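Local coordinates for AOC_like domain-containing protein (Frankia sp. Cc1.17, PDB 7DVI), which catalyses exo-selective intermolecular Diels-Alder reactions on non-natural substrates and is built on an allene oxide cyclase-like barrel, at residues Glu26-Pro31 with Ala145-His150; Glu62-Thr67 with Leu90-Gly95; Asp94-Ala99 with Gly120-Tyr125; Val112-Pro117 with Arg132-Ile137. All coordinates share one frame; numbering follows the deposited sequence. Where two conformers were deposited one is given.

Contact 1: Glu26-Pro31 with Ala145-His150; sequences EGIWEP and ARISLH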
# COMPACT_ATOMS: atom_id res chain seq x y z
N GLU A 26 5.03 -19.42 -8.15
CA GLU A 26 3.83 -19.98 -7.46
C GLU A 26 4.16 -21.35 -6.83
O GLU A 26 5.22 -21.95 -7.21
CB GLU A 26 2.72 -20.09 -8.49
CG GLU A 26 2.11 -18.75 -8.77
CD GLU A 26 0.90 -18.81 -9.66
OE1 GLU A 26 0.65 -19.89 -10.27
OE2 GLU A 26 0.21 -17.80 -9.74
N GLY A 27 3.32 -21.79 -5.88
CA GLY A 27 3.52 -23.06 -5.14
C GLY A 27 4.81 -23.02 -4.37
O GLY A 27 5.49 -24.08 -4.21
N ILE A 28 5.15 -21.84 -3.86
CA ILE A 28 6.33 -21.71 -2.97
C ILE A 28 5.99 -22.37 -1.64
O ILE A 28 4.89 -22.17 -1.11
CB ILE A 28 6.76 -20.25 -2.79
CG1 ILE A 28 7.23 -19.65 -4.11
CG2 ILE A 28 7.80 -20.15 -1.68
CD1 ILE A 28 7.28 -18.15 -4.13
N TRP A 29 6.97 -23.10 -1.13
CA TRP A 29 6.99 -23.75 0.19
C TRP A 29 7.98 -22.90 0.99
O TRP A 29 9.15 -22.79 0.57
CB TRP A 29 7.39 -25.25 0.02
CG TRP A 29 7.46 -26.06 1.28
CD1 TRP A 29 6.41 -26.61 1.96
CD2 TRP A 29 8.65 -26.45 2.00
NE1 TRP A 29 6.86 -27.28 3.07
CE2 TRP A 29 8.22 -27.20 3.12
CE3 TRP A 29 10.02 -26.26 1.81
CZ2 TRP A 29 9.13 -27.75 4.03
CZ3 TRP A 29 10.91 -26.78 2.72
CH2 TRP A 29 10.47 -27.52 3.82
N GLU A 30 7.53 -22.31 2.10
CA GLU A 30 8.30 -21.25 2.81
C GLU A 30 8.42 -21.62 4.28
O GLU A 30 7.57 -21.24 5.11
CB GLU A 30 7.64 -19.88 2.57
CG GLU A 30 8.37 -18.75 3.28
CD GLU A 30 7.87 -17.33 3.01
OE1 GLU A 30 7.18 -17.15 2.00
OE2 GLU A 30 8.11 -16.42 3.89
N PRO A 31 9.46 -22.38 4.67
CA PRO A 31 9.67 -22.69 6.07
C PRO A 31 10.33 -21.53 6.80
O PRO A 31 11.19 -20.86 6.19
CB PRO A 31 10.63 -23.90 6.02
CG PRO A 31 11.41 -23.69 4.75
CD PRO A 31 10.38 -23.13 3.79
N ALA A 145 3.57 -19.63 -0.51
CA ALA A 145 3.78 -18.24 -0.98
C ALA A 145 3.69 -18.17 -2.51
O ALA A 145 3.65 -19.22 -3.23
CB ALA A 145 5.08 -17.74 -0.41
N ARG A 146 3.45 -16.96 -3.00
CA ARG A 146 3.53 -16.64 -4.43
C ARG A 146 4.08 -15.22 -4.59
O ARG A 146 3.93 -14.34 -3.67
CB ARG A 146 2.21 -16.90 -5.16
CG ARG A 146 1.07 -15.94 -4.88
CD ARG A 146 -0.13 -16.41 -5.67
NE ARG A 146 0.05 -16.27 -7.12
CZ ARG A 146 -0.11 -15.14 -7.80
NH1 ARG A 146 0.05 -15.14 -9.10
NH2 ARG A 146 -0.38 -14.00 -7.17
N ILE A 147 4.77 -15.04 -5.71
CA ILE A 147 5.40 -13.76 -6.12
C ILE A 147 5.00 -13.51 -7.56
O ILE A 147 5.11 -14.42 -8.40
CB ILE A 147 6.91 -13.85 -5.91
CG1 ILE A 147 7.24 -14.12 -4.44
CG2 ILE A 147 7.61 -12.61 -6.43
CD1 ILE A 147 8.63 -14.57 -4.23
N SER A 148 4.48 -12.33 -7.82
CA SER A 148 3.97 -11.98 -9.15
C SER A 148 4.32 -10.51 -9.43
O SER A 148 3.78 -9.64 -8.76
CB SER A 148 2.51 -12.31 -9.17
OG SER A 148 1.95 -11.98 -10.41
N LEU A 149 5.30 -10.27 -10.32
CA LEU A 149 5.74 -8.90 -10.70
C LEU A 149 5.62 -8.73 -12.22
O LEU A 149 5.83 -9.74 -12.96
CB LEU A 149 7.15 -8.68 -10.18
CG LEU A 149 7.27 -8.19 -8.74
CD1 LEU A 149 7.13 -9.33 -7.73
CD2 LEU A 149 8.59 -7.52 -8.51
N HIS A 150 5.36 -7.51 -12.68
CA HIS A 150 4.88 -7.15 -14.03
C HIS A 150 5.50 -5.81 -14.37
O HIS A 150 5.82 -5.03 -13.43
CB HIS A 150 3.33 -7.12 -14.14
CG HIS A 150 2.70 -8.31 -13.50
ND1 HIS A 150 2.34 -9.46 -14.22
CD2 HIS A 150 2.39 -8.56 -12.20
CE1 HIS A 150 1.85 -10.37 -13.39
NE2 HIS A 150 1.88 -9.85 -12.13
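Ala145, Ile28 and Glu26 bury the largest areas where the first and last strands of the eight-stranded antiparallel barrel meet and close it. Ile28 and Ala145 form an antiparallel hydrogen-bonded pair: Ile28 N donates to Ala145 O at 3.1 Å, and Ala145 N returns a bond to Ile28 O at 2.9 Å. The axes of 28-30 and 145-150 run at 126° to each other, and the chain turns a corner at Gly27, whose phi is positive; the bridge therefore joins strongly splayed strands.

The paired side chains lie on the same face of the sheet. Ile28 CB stands 3.8 Å from Ala145 CB, and the same methyl of Ala145 is met by the carboxylate of Glu30, with OE1 at 3.3 Å from CB. That carboxylate forms a salt bridge with Arg132. With CG1 of Ile28 anti to the carbonyl carbon (chi1 -64°) and the chain extended beyond it, CD1 reaches CD1 of Ile147, 3.8 Å away, the side chains crossing at about a right angle. Leu56, on the adjacent strand, and Leu64, one strand further on, also pack against Ile28.

Just before the corner, Glu26 runs side by side with Arg146. The arginine approaches side-on and places two nitrogens on one oxygen, while its NH2 is left to a second salt bridge with Glu133. Although the carboxylate is turned well out of the guanidinium plane, OE2 lies close to that plane. Arg146 NH1 uses the anti lone pair of Glu26 OE2 at 2.7 Å, and Arg146 NE reaches this OE2 at 3.0 Å, from 33° outside the carboxylate plane.

Contact 2: Glu62-Thr67 with Leu90-Gly95; sequences ELLGIT and LFLRDG. With EDO (1,2-ethanediol), chain I; EDO (1,2-ethanediol), chain H.
Strands 63-67 and 90-92 run antiparallel, their axes 4.7 Å apart at closest and 160° between directions, with Ile66 and Phe91 as the hydrogen-bonded pair flanked by the non-hydrogen-bonded pairs Gly65-Leu92 and Thr67-Leu90. This is the open end of the barrel's 63-76/82-92 hairpin. Leu64 and Gly65 form a classic beta bulge opposite Leu56 of the preceding strand.

The strands approach tightly at the glycine: Gly65 CA lies 3.3 Å from Phe91 O in a CA-H...O contact, and the absence of a side chain at Gly65 allows this approach. On one face Ile66 CG1 meets Phe91 CB at 4.1 Å. On the other, Thr67 and Leu90 lie alongside each other, pointing the same way, Thr67 OG1 3.6 Å from Leu90 CG; the hydroxyl itself is hydrogen-bonded to Glu88.

Arg93 is the second residue of the type I turn Leu92-Gly95, and its side chain folds back over Leu64. Its backbone N donates to Leu64 O at 2.7 Å. The side chain, extended from CG to NE, crosses Leu64 at about a right angle, with Leu64 CD1 3.4 Å above the centre of the guanidinium plane. In the conformer described, NH1 forms a salt bridge with Asp58, which would orient the group together with a bond from Arg93 NH2 to Leu63 O, 2.6 Å long and entering 47° out of the carbonyl plane.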
# COMPACT_ATOMS: atom_id res chain seq x y z
N GLU A 62 13.22 -27.07 -4.96
CA GLU A 62 14.57 -26.44 -5.08
C GLU A 62 14.56 -25.06 -4.40
O GLU A 62 13.54 -24.34 -4.52
CB GLU A 62 14.91 -26.21 -6.55
CG GLU A 62 14.83 -27.46 -7.42
CD GLU A 62 16.13 -28.23 -7.51
OE1 GLU A 62 16.34 -28.93 -8.52
OE2 GLU A 62 16.94 -28.13 -6.56
N LEU A 63 15.66 -24.66 -3.77
CA LEU A 63 15.85 -23.32 -3.16
C LEU A 63 15.61 -22.19 -4.17
O LEU A 63 16.12 -22.21 -5.33
CB LEU A 63 17.25 -23.24 -2.55
CG LEU A 63 17.54 -21.99 -1.70
CD1 LEU A 63 16.69 -21.94 -0.44
CD2 LEU A 63 19.01 -21.94 -1.35
N LEU A 64 14.78 -21.23 -3.76
CA LEU A 64 14.53 -20.01 -4.57
C LEU A 64 15.28 -18.85 -3.92
O LEU A 64 15.87 -18.01 -4.67
CB LEU A 64 13.03 -19.77 -4.66
CG LEU A 64 12.58 -18.63 -5.56
CD1 LEU A 64 12.91 -18.88 -7.04
CD2 LEU A 64 11.08 -18.43 -5.40
N GLY A 65 15.30 -18.81 -2.60
CA GLY A 65 16.09 -17.85 -1.82
C GLY A 65 15.57 -17.72 -0.40
O GLY A 65 15.05 -18.71 0.17
N ILE A 66 15.70 -16.51 0.14
CA ILE A 66 15.36 -16.20 1.55
C ILE A 66 14.55 -14.89 1.59
O ILE A 66 14.61 -14.08 0.65
CB ILE A 66 16.59 -16.15 2.47
CG1 ILE A 66 17.43 -14.90 2.21
CG2 ILE A 66 17.43 -17.43 2.42
CD1 ILE A 66 18.27 -14.44 3.38
N THR A 67 13.83 -14.68 2.69
CA THR A 67 13.24 -13.38 3.05
C THR A 67 13.57 -13.07 4.51
O THR A 67 13.61 -13.97 5.38
CB THR A 67 11.74 -13.29 2.74
OG1 THR A 67 11.40 -11.94 3.09
CG2 THR A 67 10.90 -14.28 3.51
N LEU A 90 13.41 -9.87 0.00
CA LEU A 90 13.57 -11.23 -0.56
C LEU A 90 14.81 -11.24 -1.46
O LEU A 90 14.93 -10.33 -2.34
CB LEU A 90 12.29 -11.59 -1.31
CG LEU A 90 11.02 -11.54 -0.45
CD1 LEU A 90 10.24 -10.25 -0.70
CD2 LEU A 90 10.13 -12.74 -0.71
N PHE A 91 15.76 -12.11 -1.12
CA PHE A 91 17.04 -12.31 -1.84
C PHE A 91 16.92 -13.66 -2.55
O PHE A 91 16.93 -14.69 -1.87
CB PHE A 91 18.16 -12.25 -0.81
CG PHE A 91 18.34 -10.87 -0.23
CD1 PHE A 91 19.17 -9.94 -0.84
CD2 PHE A 91 17.64 -10.50 0.92
CE1 PHE A 91 19.33 -8.67 -0.31
CE2 PHE A 91 17.82 -9.25 1.47
CZ PHE A 91 18.64 -8.32 0.85
N LEU A 92 16.55 -13.63 -3.81
CA LEU A 92 16.26 -14.85 -4.61
C LEU A 92 17.38 -15.13 -5.64
O LEU A 92 18.24 -14.26 -5.88
CB LEU A 92 14.91 -14.69 -5.28
CG LEU A 92 13.78 -14.19 -4.38
CD1 LEU A 92 12.49 -14.12 -5.13
CD2 LEU A 92 13.61 -15.07 -3.16
N ARG A 93 17.37 -16.37 -6.17
CA ARG A 93 18.40 -16.86 -7.14
C ARG A 93 18.41 -15.90 -8.35
O ARG A 93 19.49 -15.58 -8.81
CB ARG A 93 18.17 -18.36 -7.42
CG ARG A 93 16.88 -18.75 -8.15
CD ARG A 93 16.61 -20.26 -8.23
NE ARG A 93 15.37 -20.60 -8.93
CZ ARG A 93 14.53 -21.57 -8.58
NH1 ARG A 93 13.42 -21.77 -9.26
NH2 ARG A 93 14.79 -22.31 -7.52
N ASP A 94 17.25 -15.38 -8.76
CA ASP A 94 17.08 -14.55 -9.98
C ASP A 94 16.93 -13.04 -9.69
O ASP A 94 16.76 -12.27 -10.63
CB ASP A 94 15.92 -15.12 -10.79
CG ASP A 94 14.58 -15.14 -10.06
OD1 ASP A 94 14.52 -14.74 -8.86
OD2 ASP A 94 13.62 -15.55 -10.68
N GLY A 95 17.05 -12.57 -8.44
CA GLY A 95 17.02 -11.12 -8.16
C GLY A 95 16.54 -10.80 -6.74
O GLY A 95 16.53 -11.70 -5.87
C1 EDO I . 20.69 -13.01 -3.57
O1 EDO I . 20.11 -12.17 -4.54
C2 EDO I . 21.81 -12.42 -2.83
O2 EDO I . 22.39 -11.33 -3.50
C1 EDO H . 12.01 -17.60 -13.74
O1 EDO H . 12.11 -18.93 -13.28
C2 EDO H . 13.25 -16.81 -13.59
O2 EDO H . 14.17 -17.34 -12.68

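Contact 3: Asp94-Ala99 with Gly120-Tyr125; sequences DGIIHA and GLDGVY. With EDO (1,2-ethanediol), chain H.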
# COMPACT_ATOMS: atom_id res chain seq x y z
N ASP A 94 17.25 -15.38 -8.76
CA ASP A 94 17.08 -14.55 -9.98
C ASP A 94 16.93 -13.04 -9.69
O ASP A 94 16.76 -12.27 -10.63
CB ASP A 94 15.92 -15.12 -10.79
CG ASP A 94 14.58 -15.14 -10.06
OD1 ASP A 94 14.52 -14.74 -8.86
OD2 ASP A 94 13.62 -15.55 -10.68
N GLY A 95 17.05 -12.57 -8.44
CA GLY A 95 17.02 -11.12 -8.16
C GLY A 95 16.54 -10.80 -6.74
O GLY A 95 16.53 -11.70 -5.87
N ILE A 96 16.31 -9.52 -6.48
CA ILE A 96 16.04 -8.97 -5.10
C ILE A 96 14.75 -8.18 -5.20
O ILE A 96 14.57 -7.51 -6.21
CB ILE A 96 17.20 -8.13 -4.55
CG1 ILE A 96 18.47 -8.98 -4.40
CG2 ILE A 96 16.83 -7.46 -3.21
CD1 ILE A 96 19.71 -8.17 -4.05
N ILE A 97 13.89 -8.32 -4.18
CA ILE A 97 12.54 -7.69 -4.12
C ILE A 97 12.37 -7.05 -2.72
O ILE A 97 12.77 -7.69 -1.71
CB ILE A 97 11.43 -8.71 -4.38
CG1 ILE A 97 11.53 -9.31 -5.78
CG2 ILE A 97 10.04 -8.11 -4.12
CD1 ILE A 97 10.70 -10.56 -5.95
N HIS A 98 11.86 -5.83 -2.69
CA HIS A 98 11.37 -5.19 -1.44
C HIS A 98 9.85 -5.26 -1.44
O HIS A 98 9.21 -4.88 -2.43
CB HIS A 98 11.88 -3.76 -1.26
CG HIS A 98 11.29 -3.14 -0.05
ND1 HIS A 98 11.61 -3.60 1.19
CD2 HIS A 98 10.29 -2.24 0.11
CE1 HIS A 98 10.89 -2.95 2.10
NE2 HIS A 98 10.06 -2.11 1.45
N ALA A 99 9.26 -5.76 -0.32
CA ALA A 99 7.80 -5.88 -0.21
C ALA A 99 7.36 -5.36 1.18
O ALA A 99 8.10 -5.54 2.16
CB ALA A 99 7.37 -7.32 -0.46
N GLY A 120 10.72 -4.66 -7.68
CA GLY A 120 12.03 -5.23 -8.01
C GLY A 120 13.13 -4.25 -7.76
O GLY A 120 12.99 -3.10 -8.14
N LEU A 121 14.18 -4.72 -7.11
CA LEU A 121 15.41 -3.95 -6.91
C LEU A 121 16.52 -4.45 -7.86
O LEU A 121 17.40 -3.64 -8.15
CB LEU A 121 15.84 -4.07 -5.46
CG LEU A 121 14.80 -3.63 -4.42
CD1 LEU A 121 15.43 -3.76 -3.03
CD2 LEU A 121 14.34 -2.21 -4.68
N ASP A 122 16.52 -5.71 -8.30
CA ASP A 122 17.75 -6.27 -8.91
C ASP A 122 17.42 -7.51 -9.72
O ASP A 122 16.37 -8.13 -9.48
CB ASP A 122 18.83 -6.57 -7.85
CG ASP A 122 20.27 -6.50 -8.35
OD1 ASP A 122 20.44 -6.24 -9.57
OD2 ASP A 122 21.20 -6.70 -7.54
N GLY A 123 18.31 -7.86 -10.67
CA GLY A 123 18.12 -9.06 -11.49
C GLY A 123 16.84 -8.98 -12.26
O GLY A 123 16.49 -7.88 -12.78
N VAL A 124 16.13 -10.09 -12.41
CA VAL A 124 14.99 -10.12 -13.39
C VAL A 124 13.87 -9.16 -12.95
O VAL A 124 13.03 -8.83 -13.80
CB VAL A 124 14.45 -11.55 -13.58
CG1 VAL A 124 15.51 -12.46 -14.20
CG2 VAL A 124 13.93 -12.14 -12.26
N TYR A 125 13.82 -8.74 -11.68
CA TYR A 125 12.67 -7.95 -11.14
C TYR A 125 12.86 -6.44 -11.38
O TYR A 125 11.95 -5.62 -11.10
CB TYR A 125 12.54 -8.24 -9.64
CG TYR A 125 12.43 -9.71 -9.35
CD1 TYR A 125 11.29 -10.40 -9.73
CD2 TYR A 125 13.44 -10.41 -8.74
CE1 TYR A 125 11.16 -11.76 -9.50
CE2 TYR A 125 13.33 -11.78 -8.51
CZ TYR A 125 12.18 -12.45 -8.89
OH TYR A 125 12.03 -13.80 -8.66
C1 EDO H . 12.01 -17.60 -13.74
O1 EDO H . 12.11 -18.93 -13.28
C2 EDO H . 13.25 -16.81 -13.59
O2 EDO H . 14.17 -17.34 -12.68
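Gly120 pairs with Ile97 in the non-hydrogen-bonded manner, CA to CA 4.6 Å. At Leu121 the register slips by one residue: Leu121 N donates to Ile96 O at 3.0 Å and Asp122 N reaches the same oxygen only weakly, so two residues face Ile96 in a classic beta bulge. The Leu121 side chain turns toward the other strand, its CD1 resting 4.0 Å from both Ile96 CG2 and His98 CB.

Asp122, where the chain turns a corner, lies alongside Ile96 on the same face, and its O accepts a weak bond from Ile96 N. The carboxylate takes Gly123 N on OD1 and forms a salt bridge with Arg126. Gly123 passes close over Gly95, the CA atoms 4.1 Å apart; two glycines facing each other let the backbones come this close.

Val124 N gives Asp94 O a nearly straight bond (172° at the hydrogen, 2.9 Å), and its CG2 lies over the centre of the Tyr125 ring. With CG of Tyr125 anti to its carbonyl carbon (chi1 -54°), the ring is laid against Ile97 on the opposite face: CD1 is 3.6 Å from the ring centroid and 3° off the normal, a CH-pi contact. Gly95 lies at the ring edge. The hydroxyl donates to Asp94 OD1 at 2.7 Å, from the syn side. Asp94 OD2 is shared by His25 and a 1,2-ethanediol, probably from the crystallisation liquor. Bulge, type II' turn of Asp122-Tyr125 and clamped tyrosine together form one end of the closed antiparallel barrel, where strand 114-121 leaves the sheet.

Contact 4: Val112-Pro117 with Arg132-Ile137; sequences VWVGYP and REWRVI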
# COMPACT_ATOMS: atom_id res chain seq x y z
N VAL A 112 -6.35 -17.56 5.31
CA VAL A 112 -6.73 -16.75 4.13
C VAL A 112 -5.44 -16.24 3.49
O VAL A 112 -4.50 -15.88 4.25
CB VAL A 112 -7.66 -15.59 4.50
CG1 VAL A 112 -8.01 -14.71 3.31
CG2 VAL A 112 -8.93 -16.11 5.19
N TRP A 113 -5.43 -16.19 2.17
CA TRP A 113 -4.38 -15.50 1.38
C TRP A 113 -4.26 -14.05 1.85
O TRP A 113 -5.26 -13.30 1.84
CB TRP A 113 -4.70 -15.56 -0.11
CG TRP A 113 -4.28 -16.83 -0.78
CD1 TRP A 113 -5.10 -17.81 -1.24
CD2 TRP A 113 -2.94 -17.23 -1.16
NE1 TRP A 113 -4.37 -18.81 -1.83
CE2 TRP A 113 -3.05 -18.48 -1.81
CE3 TRP A 113 -1.67 -16.68 -0.98
CZ2 TRP A 113 -1.94 -19.18 -2.29
CZ3 TRP A 113 -0.57 -17.35 -1.48
CH2 TRP A 113 -0.71 -18.60 -2.10
N VAL A 114 -3.04 -13.66 2.23
CA VAL A 114 -2.74 -12.23 2.46
C VAL A 114 -1.62 -11.82 1.50
O VAL A 114 -0.98 -12.70 0.90
CB VAL A 114 -2.35 -11.99 3.93
CG1 VAL A 114 -3.48 -12.40 4.88
CG2 VAL A 114 -1.05 -12.68 4.31
N GLY A 115 -1.39 -10.53 1.40
CA GLY A 115 -0.13 -10.01 0.81
C GLY A 115 -0.21 -8.52 0.57
O GLY A 115 -1.20 -7.86 1.02
N TYR A 116 0.79 -7.99 -0.14
CA TYR A 116 0.99 -6.53 -0.25
C TYR A 116 1.97 -6.24 -1.39
O TYR A 116 2.61 -7.16 -1.94
CB TYR A 116 1.52 -6.00 1.08
CG TYR A 116 2.40 -6.98 1.81
CD1 TYR A 116 3.71 -7.23 1.43
CD2 TYR A 116 1.91 -7.70 2.89
CE1 TYR A 116 4.48 -8.17 2.10
CE2 TYR A 116 2.65 -8.65 3.54
CZ TYR A 116 3.95 -8.91 3.14
OH TYR A 116 4.69 -9.85 3.84
N PRO A 117 2.06 -4.96 -1.78
CA PRO A 117 2.90 -4.57 -2.91
C PRO A 117 4.38 -4.95 -2.74
O PRO A 117 4.93 -4.95 -1.65
CB PRO A 117 2.71 -3.04 -3.01
CG PRO A 117 1.34 -2.83 -2.37
CD PRO A 117 1.27 -3.84 -1.25
N ARG A 132 3.62 -9.75 -3.28
CA ARG A 132 4.18 -10.88 -2.51
C ARG A 132 2.98 -11.33 -1.68
O ARG A 132 2.37 -10.49 -1.05
CB ARG A 132 5.36 -10.46 -1.65
CG ARG A 132 6.00 -11.59 -0.86
CD ARG A 132 5.27 -12.06 0.39
NE ARG A 132 6.20 -12.49 1.41
CZ ARG A 132 6.51 -13.74 1.70
NH1 ARG A 132 5.94 -14.74 1.06
NH2 ARG A 132 7.38 -13.98 2.64
N GLU A 133 2.64 -12.60 -1.74
CA GLU A 133 1.43 -13.15 -1.10
C GLU A 133 1.83 -14.42 -0.37
O GLU A 133 2.88 -15.00 -0.71
CB GLU A 133 0.35 -13.42 -2.15
CG GLU A 133 -0.30 -12.17 -2.70
CD GLU A 133 -1.09 -12.39 -3.97
OE1 GLU A 133 -1.20 -13.55 -4.44
OE2 GLU A 133 -1.56 -11.39 -4.53
N TRP A 134 1.01 -14.83 0.60
CA TRP A 134 1.25 -16.09 1.35
C TRP A 134 -0.03 -16.45 2.08
O TRP A 134 -0.93 -15.58 2.20
CB TRP A 134 2.43 -15.98 2.31
CG TRP A 134 2.43 -14.75 3.17
CD1 TRP A 134 2.86 -13.50 2.83
CD2 TRP A 134 2.04 -14.66 4.55
NE1 TRP A 134 2.74 -12.63 3.87
CE2 TRP A 134 2.25 -13.32 4.95
CE3 TRP A 134 1.55 -15.58 5.46
CZ2 TRP A 134 1.97 -12.89 6.24
CZ3 TRP A 134 1.27 -15.15 6.74
CH2 TRP A 134 1.46 -13.82 7.10
N ARG A 135 -0.09 -17.68 2.57
CA ARG A 135 -1.17 -18.14 3.48
C ARG A 135 -0.63 -19.24 4.38
O ARG A 135 0.29 -20.00 4.00
CB ARG A 135 -2.42 -18.58 2.72
CG ARG A 135 -2.17 -19.73 1.76
CD ARG A 135 -3.45 -20.43 1.40
NE ARG A 135 -3.22 -21.33 0.29
CZ ARG A 135 -4.18 -21.94 -0.40
NH1 ARG A 135 -5.45 -21.78 -0.08
NH2 ARG A 135 -3.87 -22.71 -1.43
N VAL A 136 -1.18 -19.27 5.60
CA VAL A 136 -0.89 -20.35 6.57
C VAL A 136 -1.67 -21.59 6.13
O VAL A 136 -2.89 -21.46 5.79
CB VAL A 136 -1.25 -19.87 7.98
CG1 VAL A 136 -1.06 -20.99 9.00
CG2 VAL A 136 -0.42 -18.63 8.32
N ILE A 137 -0.98 -22.73 6.04
CA ILE A 137 -1.66 -24.04 5.81
C ILE A 137 -1.93 -24.65 7.19
O ILE A 137 -3.05 -25.00 7.47
CB ILE A 137 -0.82 -24.95 4.88
CG1 ILE A 137 -0.48 -24.24 3.56
CG2 ILE A 137 -1.53 -26.27 4.62
CD1 ILE A 137 -1.69 -23.69 2.83
O HOH W 1 -3.15 -17.21 6.14
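Trp113 presents one face to Arg135: CD of Arg135 lies 3.8 Å from the centroid of the indole five-membered ring, 15° off its normal, while the backbone C of Glu133 meets the ring edge. The guanidinium continues this cover with its plane 24° from the indole's, and Trp113 NE1 sits 3.4 Å from Arg135 CZ, over the group's centre. Glu144 holds Arg135 NE in a salt bridge.

Across the sheet, one face of Trp134 receives Val114, whose CG2 stands 3.5 Å from the six-membered ring's centroid. Tyr116 meets the edge of the same indole, and Trp134 NE1 makes a long, weak bond to Tyr116 OH at 3.4 Å; that hydroxyl is also hydrogen-bonded to Glu88.

These side chains decorate the 114-121/129-135 beta hairpin of the barrel. Val114-Trp134 and Tyr116-Arg132 are hydrogen-bonded pairs, Val114 N donating to Trp134 O at 2.9 Å, with Gly115 opposite Glu133 between them, CA atoms 4.0 Å apart. Bent at chi2 and chi3, the chain of Arg132 brings its guanidinium under Trp134, where CD1 of that indole lies 3.4 Å above the guanidinium plane, toward its rim. Glu88 grips this guanidinium by a salt bridge through NE.

Overall arrangement
From the N terminus, segment 26-31 opens contact 1, which closes only when the last strand arrives at 145-150; that longest loop encloses the other three contacts and seals the first strand to the eighth. Within it, contact 2 closes first, pairing the third and fourth strands. Its second segment shares Asp94 and Gly95 with contact 3, which joins the fifth strand to the end of the sixth. Contact 4 follows contact 2 in series but crosses contact 3, since 112-117 begins before 120-125 and finds its partner in the seventh strand. Salt bridges tie contact 4 to contact 1, one of them between the neighbouring seventh and eighth strands, while Ile147 packs against Leu90, Leu92 and Ile97 across the barrel.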